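Local coordinates for exosome complex exonuclease RRP46 homolog (Oryza sativa Japonica Group, PDB 3HKM), which binds double-stranded DNA and single-stranded RNA, shows hydrolytic DNase and phosphorolytic RNase activity in vitro, and is a probable component of the exosome, at residues V139-L153 with S210-S223. Numbering follows the deposited sequence.
Sequences VAIGCGVLEDGEVIL and SCIERGLAASSRIS
Helix 210-223 lies across the hairpin of strands 139-145 and 151-153, its axis 8.3 Å from the first strand at 126° and 8.7 Å from the second at 34°. The CA atoms nearest each other pair V139 with S219, I141 with G215 and C143 with C211, so each step of two along the strand goes back four residues, about one turn, along the helix. At one end I222 crosses V139 obliquely, V139 CG1 pressing tightly on I222 CD1 at 3.4 Å, while V139 CG2 lies against I222 CG2 and S223 CB. I141 extends CD1 over the helix backbone, 3.5 Å from G215 O. C211 SG, anti to its own carbonyl carbon (chi1 -78°), sits among C143 CB, V145 CG2 and V151 CG2; it meets CB of C143, not the sulfur, and the two cysteines form no disulfide. On the second strand V151 and R214 run past each other in opposite directions, V151 CG1 3.6 Å from R214 CG, and the bent arginine chain brings NH1 to 2.9 Å from V151 O. L153 drives CD1 between R214 CG and A218 CB, the latter 3.4 Å away; an alanine here would probably open a gap beside A218 CB and leave the R214 methylenes with V151 alone on this side of the contact. The opposite sheet face turns A140 toward helix 115-130, and strand 165-172 pairs with strand 139-145 along its other edge. A helix packed on one face of an antiparallel sheet, with a second helix behind, is consistent with the alpha+beta RNase PH domain of this family.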
ATOM      1  N   VAL A 139      -0.579   2.630  -6.550  1.00 17.05           N
ATOM      2  CA  VAL A 139      -1.745   1.764  -6.433  1.00 18.09           C
ATOM      3  C   VAL A 139      -1.278   0.307  -6.361  1.00 18.75           C
ATOM      4  O   VAL A 139      -0.728  -0.227  -7.320  1.00 18.15           O
ATOM      5  CB  VAL A 139      -2.751   2.001  -7.602  1.00 17.88           C
ATOM      6  CG1 VAL A 139      -3.709   0.838  -7.750  1.00 20.75           C
ATOM      7  CG2 VAL A 139      -3.522   3.287  -7.381  1.00 19.03           C
ATOM      8  N   ALA A 140      -1.478  -0.324  -5.207  1.00 16.56           N
ATOM      9  CA  ALA A 140      -0.967  -1.672  -4.974  1.00 18.31           C
ATOM     10  C   ALA A 140      -2.077  -2.715  -5.021  1.00 17.73           C
ATOM     11  O   ALA A 140      -3.202  -2.441  -4.624  1.00 18.28           O
ATOM     12  CB  ALA A 140      -0.239  -1.740  -3.640  1.00 17.39           C
ATOM     13  N   ILE A 141      -1.753  -3.911  -5.505  1.00 18.67           N
ATOM     14  CA  ILE A 141      -2.727  -4.997  -5.587  1.00 19.89           C
ATOM     15  C   ILE A 141      -2.087  -6.345  -5.262  1.00 18.59           C
ATOM     16  O   ILE A 141      -1.059  -6.703  -5.839  1.00 18.41           O
ATOM     17  CB  ILE A 141      -3.372  -5.085  -6.988  1.00 19.68           C
ATOM     18  CG1 ILE A 141      -4.093  -3.779  -7.344  1.00 18.71           C
ATOM     19  CG2 ILE A 141      -4.330  -6.260  -7.056  1.00 17.88           C
ATOM     20  CD1 ILE A 141      -4.680  -3.764  -8.740  1.00 19.85           C
ATOM     21  N   GLY A 142      -2.698  -7.081  -4.340  1.00 17.41           N
ATOM     22  CA  GLY A 142      -2.263  -8.430  -4.021  1.00 19.93           C
ATOM     23  C   GLY A 142      -2.818  -9.422  -5.029  1.00 20.22           C
ATOM     24  O   GLY A 142      -4.022  -9.596  -5.138  1.00 19.96           O
ATOM     25  N   CYS A 143      -1.932 -10.056  -5.787  1.00 22.23           N
ATOM     26  CA  CYS A 143      -2.342 -11.005  -6.815  1.00 20.44           C
ATOM     27  C   CYS A 143      -2.028 -12.413  -6.362  1.00 22.00           C
ATOM     28  O   CYS A 143      -0.934 -12.676  -5.885  1.00 22.98           O
ATOM     29  CB  CYS A 143      -1.588 -10.745  -8.116  1.00 21.72           C
ATOM     30  SG  CYS A 143      -1.511  -9.033  -8.626  1.00 20.86           S
ATOM     31  N   GLY A 144      -2.990 -13.314  -6.510  1.00 23.69           N
ATOM     32  CA  GLY A 144      -2.784 -14.712  -6.188  1.00 24.36           C
ATOM     33  C   GLY A 144      -2.739 -15.510  -7.469  1.00 24.69           C
ATOM     34  O   GLY A 144      -3.404 -15.165  -8.443  1.00 26.13           O
ATOM     35  N   VAL A 145      -1.943 -16.569  -7.494  1.00 26.21           N
ATOM     36  CA  VAL A 145      -1.902 -17.416  -8.682  1.00 27.71           C
ATOM     37  C   VAL A 145      -2.461 -18.803  -8.388  1.00 28.62           C
ATOM     38  O   VAL A 145      -2.006 -19.490  -7.468  1.00 26.46           O
ATOM     39  CB  VAL A 145      -0.487 -17.530  -9.283  1.00 27.16           C
ATOM     40  CG1 VAL A 145      -0.580 -18.072 -10.700  1.00 28.03           C
ATOM     41  CG2 VAL A 145       0.208 -16.175  -9.272  1.00 25.71           C
ATOM     42  N   LEU A 146      -3.455 -19.199  -9.179  1.00 30.62           N
ATOM     43  CA  LEU A 146      -4.143 -20.470  -8.993  1.00 32.03           C
ATOM     44  C   LEU A 146      -3.411 -21.635  -9.647  1.00 33.74           C
ATOM     45  O   LEU A 146      -2.586 -21.442 -10.539  1.00 33.94           O
ATOM     46  CB  LEU A 146      -5.570 -20.383  -9.532  1.00 33.43           C
ATOM     47  CG  LEU A 146      -6.482 -19.410  -8.784  1.00 31.44           C
ATOM     48  CD1 LEU A 146      -7.878 -19.408  -9.388  1.00 29.43           C
ATOM     49  CD2 LEU A 146      -6.516 -19.772  -7.306  1.00 30.41           C
ATOM     50  N   GLU A 147      -3.745 -22.839  -9.189  1.00 35.67           N
ATOM     51  CA  GLU A 147      -3.130 -24.096  -9.630  1.00 37.02           C
ATOM     52  C   GLU A 147      -2.558 -24.121 -11.059  1.00 37.44           C
ATOM     53  O   GLU A 147      -1.367 -24.391 -11.244  1.00 40.00           O
ATOM     54  CB  GLU A 147      -4.111 -25.259  -9.423  1.00 36.34           C
ATOM     55  CG  GLU A 147      -5.586 -24.882  -9.590  1.00 37.91           C
ATOM     56  CD  GLU A 147      -6.211 -24.304  -8.319  1.00 38.28           C
ATOM     57  OE1 GLU A 147      -7.453 -24.141  -8.284  1.00 36.29           O
ATOM     58  OE2 GLU A 147      -5.466 -24.016  -7.356  1.00 38.83           O
ATOM     59  N   ASP A 148      -3.394 -23.861 -12.062  1.00 36.31           N
ATOM     60  CA  ASP A 148      -2.929 -23.866 -13.450  1.00 36.32           C
ATOM     61  C   ASP A 148      -2.756 -22.463 -14.034  1.00 37.57           C
ATOM     62  O   ASP A 148      -2.961 -22.249 -15.235  1.00 37.92           O
ATOM     63  CB  ASP A 148      -3.836 -24.721 -14.348  1.00 37.23           C
ATOM     64  CG  ASP A 148      -3.292 -26.142 -14.558  1.00 40.44           C
ATOM     65  OD1 ASP A 148      -2.719 -26.396 -15.643  1.00 40.70           O
ATOM     66  OD2 ASP A 148      -3.425 -26.998 -13.645  1.00 35.09           O
ATOM     67  N   GLY A 149      -2.381 -21.512 -13.181  1.00 35.29           N
ATOM     68  CA  GLY A 149      -1.990 -20.189 -13.638  1.00 34.77           C
ATOM     69  C   GLY A 149      -3.056 -19.114 -13.573  1.00 33.99           C
ATOM     70  O   GLY A 149      -2.776 -17.949 -13.873  1.00 32.38           O
ATOM     71  N   GLU A 150      -4.275 -19.491 -13.188  1.00 34.64           N
ATOM     72  CA  GLU A 150      -5.368 -18.525 -13.083  1.00 33.01           C
ATOM     73  C   GLU A 150      -5.018 -17.438 -12.075  1.00 30.30           C
ATOM     74  O   GLU A 150      -4.751 -17.727 -10.912  1.00 30.35           O
ATOM     75  CB  GLU A 150      -6.677 -19.212 -12.676  1.00 32.82           C
ATOM     76  CG  GLU A 150      -7.224 -20.194 -13.702  1.00 35.32           C
ATOM     77  CD  GLU A 150      -6.759 -21.619 -13.464  1.00 36.33           C
ATOM     78  OE1 GLU A 150      -6.771 -22.415 -14.427  1.00 38.87           O
ATOM     79  OE2 GLU A 150      -6.393 -21.947 -12.317  1.00 36.81           O
ATOM     80  N   VAL A 151      -5.017 -16.186 -12.519  1.00 31.04           N
ATOM     81  CA  VAL A 151      -4.662 -15.088 -11.631  1.00 27.63           C
ATOM     82  C   VAL A 151      -5.874 -14.524 -10.909  1.00 27.57           C
ATOM     83  O   VAL A 151      -6.920 -14.289 -11.505  1.00 27.64           O
ATOM     84  CB  VAL A 151      -3.928 -13.957 -12.361  1.00 26.21           C
ATOM     85  CG1 VAL A 151      -4.172 -12.625 -11.661  1.00 26.48           C
ATOM     86  CG2 VAL A 151      -2.443 -14.263 -12.424  1.00 27.61           C
ATOM     87  N   ILE A 152      -5.702 -14.310  -9.614  1.00 27.61           N
ATOM     88  CA  ILE A 152      -6.740 -13.792  -8.741  1.00 26.29           C
ATOM     89  C   ILE A 152      -6.284 -12.435  -8.188  1.00 23.98           C
ATOM     90  O   ILE A 152      -5.132 -12.284  -7.794  1.00 24.60           O
ATOM     91  CB  ILE A 152      -7.031 -14.821  -7.621  1.00 24.32           C
ATOM     92  CG1 ILE A 152      -8.329 -15.572  -7.916  1.00 26.54           C
ATOM     93  CG2 ILE A 152      -7.126 -14.163  -6.272  1.00 27.91           C
ATOM     94  CD1 ILE A 152      -8.475 -15.993  -9.346  1.00 26.48           C
ATOM     95  N   LEU A 153      -7.172 -11.442  -8.192  1.00 23.19           N
ATOM     96  CA  LEU A 153      -6.820 -10.100  -7.716  1.00 22.83           C
ATOM     97  C   LEU A 153      -7.381  -9.809  -6.325  1.00 22.30           C
ATOM     98  O   LEU A 153      -8.537 -10.128  -6.028  1.00 23.04           O
ATOM     99  CB  LEU A 153      -7.281  -9.024  -8.709  1.00 23.18           C
ATOM    100  CG  LEU A 153      -6.675  -9.116 -10.112  1.00 23.19           C
ATOM    101  CD1 LEU A 153      -7.143  -7.971 -10.991  1.00 22.48           C
ATOM    102  CD2 LEU A 153      -5.153  -9.154 -10.035  1.00 23.74           C
ATOM    103  N   SER A 210       1.275 -12.510 -16.134  1.00 24.46           N
ATOM    104  CA  SER A 210      -0.174 -12.511 -16.003  1.00 24.95           C
ATOM    105  C   SER A 210      -0.581 -11.599 -14.847  1.00 24.13           C
ATOM    106  O   SER A 210      -1.522 -10.817 -14.966  1.00 25.21           O
ATOM    107  CB  SER A 210      -0.710 -13.930 -15.797  1.00 26.33           C
ATOM    108  OG  SER A 210      -2.130 -13.936 -15.770  1.00 28.96           O
ATOM    109  N   CYS A 211       0.151 -11.687 -13.740  1.00 23.63           N
ATOM    110  CA  CYS A 211      -0.102 -10.858 -12.563  1.00 22.49           C
ATOM    111  C   CYS A 211       0.006  -9.364 -12.863  1.00 22.87           C
ATOM    112  O   CYS A 211      -0.863  -8.584 -12.475  1.00 22.35           O
ATOM    113  CB  CYS A 211       0.860 -11.221 -11.431  1.00 21.42           C
ATOM    114  SG  CYS A 211       0.450 -12.728 -10.511  1.00 20.99           S
ATOM    115  N   ILE A 212       1.080  -8.966 -13.537  1.00 22.89           N
ATOM    116  CA  ILE A 212       1.276  -7.564 -13.879  1.00 23.07           C
ATOM    117  C   ILE A 212       0.266  -7.113 -14.928  1.00 22.96           C
ATOM    118  O   ILE A 212      -0.274  -6.011 -14.843  1.00 21.59           O
ATOM    119  CB  ILE A 212       2.731  -7.263 -14.330  1.00 22.94           C
ATOM    120  CG1 ILE A 212       3.092  -8.054 -15.582  1.00 27.22           C
ATOM    121  CG2 ILE A 212       3.715  -7.583 -13.214  1.00 22.02           C
ATOM    122  CD1 ILE A 212       4.591  -8.165 -15.815  1.00 28.14           C
ATOM    123  N   GLU A 213       0.010  -7.975 -15.908  1.00 24.48           N
ATOM    124  CA  GLU A 213      -1.007  -7.724 -16.923  1.00 24.01           C
ATOM    125  C   GLU A 213      -2.371  -7.513 -16.277  1.00 24.03           C
ATOM    126  O   GLU A 213      -3.089  -6.558 -16.581  1.00 25.13           O
ATOM    127  CB  GLU A 213      -1.099  -8.915 -17.878  1.00 25.99           C
ATOM    128  CG  GLU A 213      -2.441  -9.027 -18.581  1.00 26.18           C
ATOM    129  CD  GLU A 213      -2.881 -10.466 -18.801  1.00 31.35           C
ATOM    130  OE1 GLU A 213      -2.150 -11.230 -19.479  1.00 29.24           O
ATOM    131  OE2 GLU A 213      -3.973 -10.824 -18.300  1.00 33.19           O
ATOM    132  N   ARG A 214      -2.726  -8.428 -15.387  1.00 23.60           N
ATOM    133  CA  ARG A 214      -4.031  -8.413 -14.752  1.00 23.40           C
ATOM    134  C   ARG A 214      -4.138  -7.224 -13.805  1.00 22.64           C
ATOM    135  O   ARG A 214      -5.075  -6.442 -13.885  1.00 21.31           O
ATOM    136  CB  ARG A 214      -4.249  -9.726 -13.999  1.00 23.61           C
ATOM    137  CG  ARG A 214      -5.692 -10.022 -13.640  1.00 26.17           C
ATOM    138  CD  ARG A 214      -6.450 -10.500 -14.862  1.00 29.13           C
ATOM    139  NE  ARG A 214      -7.857 -10.752 -14.573  1.00 30.22           N
ATOM    140  CZ  ARG A 214      -8.331 -11.925 -14.165  1.00 32.17           C
ATOM    141  NH1 ARG A 214      -7.508 -12.953 -13.985  1.00 28.99           N
ATOM    142  NH2 ARG A 214      -9.630 -12.072 -13.934  1.00 32.85           N
ATOM    143  N   GLY A 215      -3.169  -7.096 -12.906  1.00 21.73           N
ATOM    144  CA  GLY A 215      -3.179  -6.023 -11.930  1.00 21.23           C
ATOM    145  C   GLY A 215      -3.285  -4.658 -12.572  1.00 21.58           C
ATOM    146  O   GLY A 215      -4.094  -3.839 -12.166  1.00 21.48           O
ATOM    147  N   LEU A 216      -2.470  -4.416 -13.590  1.00 21.67           N
ATOM    148  CA  LEU A 216      -2.461  -3.128 -14.276  1.00 21.65           C
ATOM    149  C   LEU A 216      -3.851  -2.678 -14.714  1.00 22.66           C
ATOM    150  O   LEU A 216      -4.299  -1.596 -14.343  1.00 25.36           O
ATOM    151  CB  LEU A 216      -1.540  -3.173 -15.491  1.00 22.41           C
ATOM    152  CG  LEU A 216      -1.364  -1.836 -16.203  1.00 23.04           C
ATOM    153  CD1 LEU A 216      -0.491  -0.901 -15.377  1.00 21.26           C
ATOM    154  CD2 LEU A 216      -0.773  -2.053 -17.587  1.00 22.83           C
ATOM    155  N   ALA A 217      -4.524  -3.503 -15.511  1.00 23.28           N
ATOM    156  CA  ALA A 217      -5.842  -3.161 -16.056  1.00 23.55           C
ATOM    157  C   ALA A 217      -6.928  -3.044 -14.986  1.00 23.04           C
ATOM    158  O   ALA A 217      -8.012  -2.517 -15.247  1.00 24.68           O
ATOM    159  CB  ALA A 217      -6.255  -4.168 -17.121  1.00 23.40           C
ATOM    160  N   ALA A 218      -6.637  -3.543 -13.789  1.00 23.13           N
ATOM    161  CA  ALA A 218      -7.550  -3.416 -12.655  1.00 24.07           C
ATOM    162  C   ALA A 218      -7.257  -2.168 -11.832  1.00 22.09           C
ATOM    163  O   ALA A 218      -8.160  -1.574 -11.248  1.00 21.48           O
ATOM    164  CB  ALA A 218      -7.458  -4.650 -11.767  1.00 21.42           C
ATOM    165  N   SER A 219      -5.984  -1.785 -11.788  1.00 23.47           N
ATOM    166  CA  SER A 219      -5.518  -0.724 -10.894  1.00 22.80           C
ATOM    167  C   SER A 219      -6.205   0.630 -11.108  1.00 22.99           C
ATOM    168  O   SER A 219      -6.408   1.385 -10.154  1.00 19.41           O
ATOM    169  CB  SER A 219      -3.984  -0.588 -10.946  1.00 23.31           C
ATOM    170  OG  SER A 219      -3.503  -0.314 -12.252  1.00 24.51           O
ATOM    171  N   SER A 220      -6.571   0.923 -12.356  1.00 23.98           N
ATOM    172  CA  SER A 220      -7.266   2.168 -12.691  1.00 22.03           C
ATOM    173  C   SER A 220      -8.510   2.374 -11.838  1.00 21.15           C
ATOM    174  O   SER A 220      -8.943   3.501 -11.636  1.00 22.64           O
ATOM    175  CB  SER A 220      -7.662   2.189 -14.174  1.00 23.30           C
ATOM    176  OG  SER A 220      -8.764   1.328 -14.412  1.00 23.32           O
ATOM    177  N   ARG A 221      -9.093   1.285 -11.344  1.00 22.10           N
ATOM    178  CA  ARG A 221     -10.238   1.388 -10.440  1.00 23.30           C
ATOM    179  C   ARG A 221      -9.827   2.053  -9.122  1.00 21.63           C
ATOM    180  O   ARG A 221     -10.562   2.881  -8.581  1.00 19.99           O
ATOM    181  CB  ARG A 221     -10.863   0.010 -10.174  1.00 21.48           C
ATOM    182  CG  ARG A 221     -11.820  -0.454 -11.266  1.00 24.40           C
ATOM    183  CD  ARG A 221     -12.586  -1.714 -10.866  1.00 23.24           C
ATOM    184  NE  ARG A 221     -13.375  -2.259 -11.973  1.00 27.28           N
ATOM    185  CZ  ARG A 221     -14.668  -2.006 -12.181  1.00 27.01           C
ATOM    186  NH1 ARG A 221     -15.335  -1.211 -11.357  1.00 26.08           N
ATOM    187  NH2 ARG A 221     -15.298  -2.544 -13.219  1.00 27.97           N
ATOM    188  N   ILE A 222      -8.648   1.693  -8.620  1.00 19.17           N
ATOM    189  CA  ILE A 222      -8.146   2.254  -7.370  1.00 18.34           C
ATOM    190  C   ILE A 222      -7.716   3.719  -7.512  1.00 18.87           C
ATOM    191  O   ILE A 222      -7.994   4.542  -6.637  1.00 17.91           O
ATOM    192  CB  ILE A 222      -6.963   1.444  -6.809  1.00 17.94           C
ATOM    193  CG1 ILE A 222      -7.377   0.004  -6.498  1.00 18.80           C
ATOM    194  CG2 ILE A 222      -6.422   2.102  -5.551  1.00 16.75           C
ATOM    195  CD1 ILE A 222      -6.198  -0.884  -6.169  1.00 15.05           C
ATOM    196  N   SER A 223      -7.033   4.045  -8.607  1.00 20.41           N
ATOM    197  CA  SER A 223      -6.593   5.424  -8.833  1.00 20.54           C
ATOM    198  C   SER A 223      -7.746   6.372  -9.222  1.00 19.75           C
ATOM    199  O   SER A 223      -7.707   7.556  -8.892  1.00 21.02           O
ATOM    200  CB  SER A 223      -5.430   5.490  -9.836  1.00 20.70           C
ATOM    201  OG  SER A 223      -5.815   5.023 -11.117  1.00 20.06           O
TER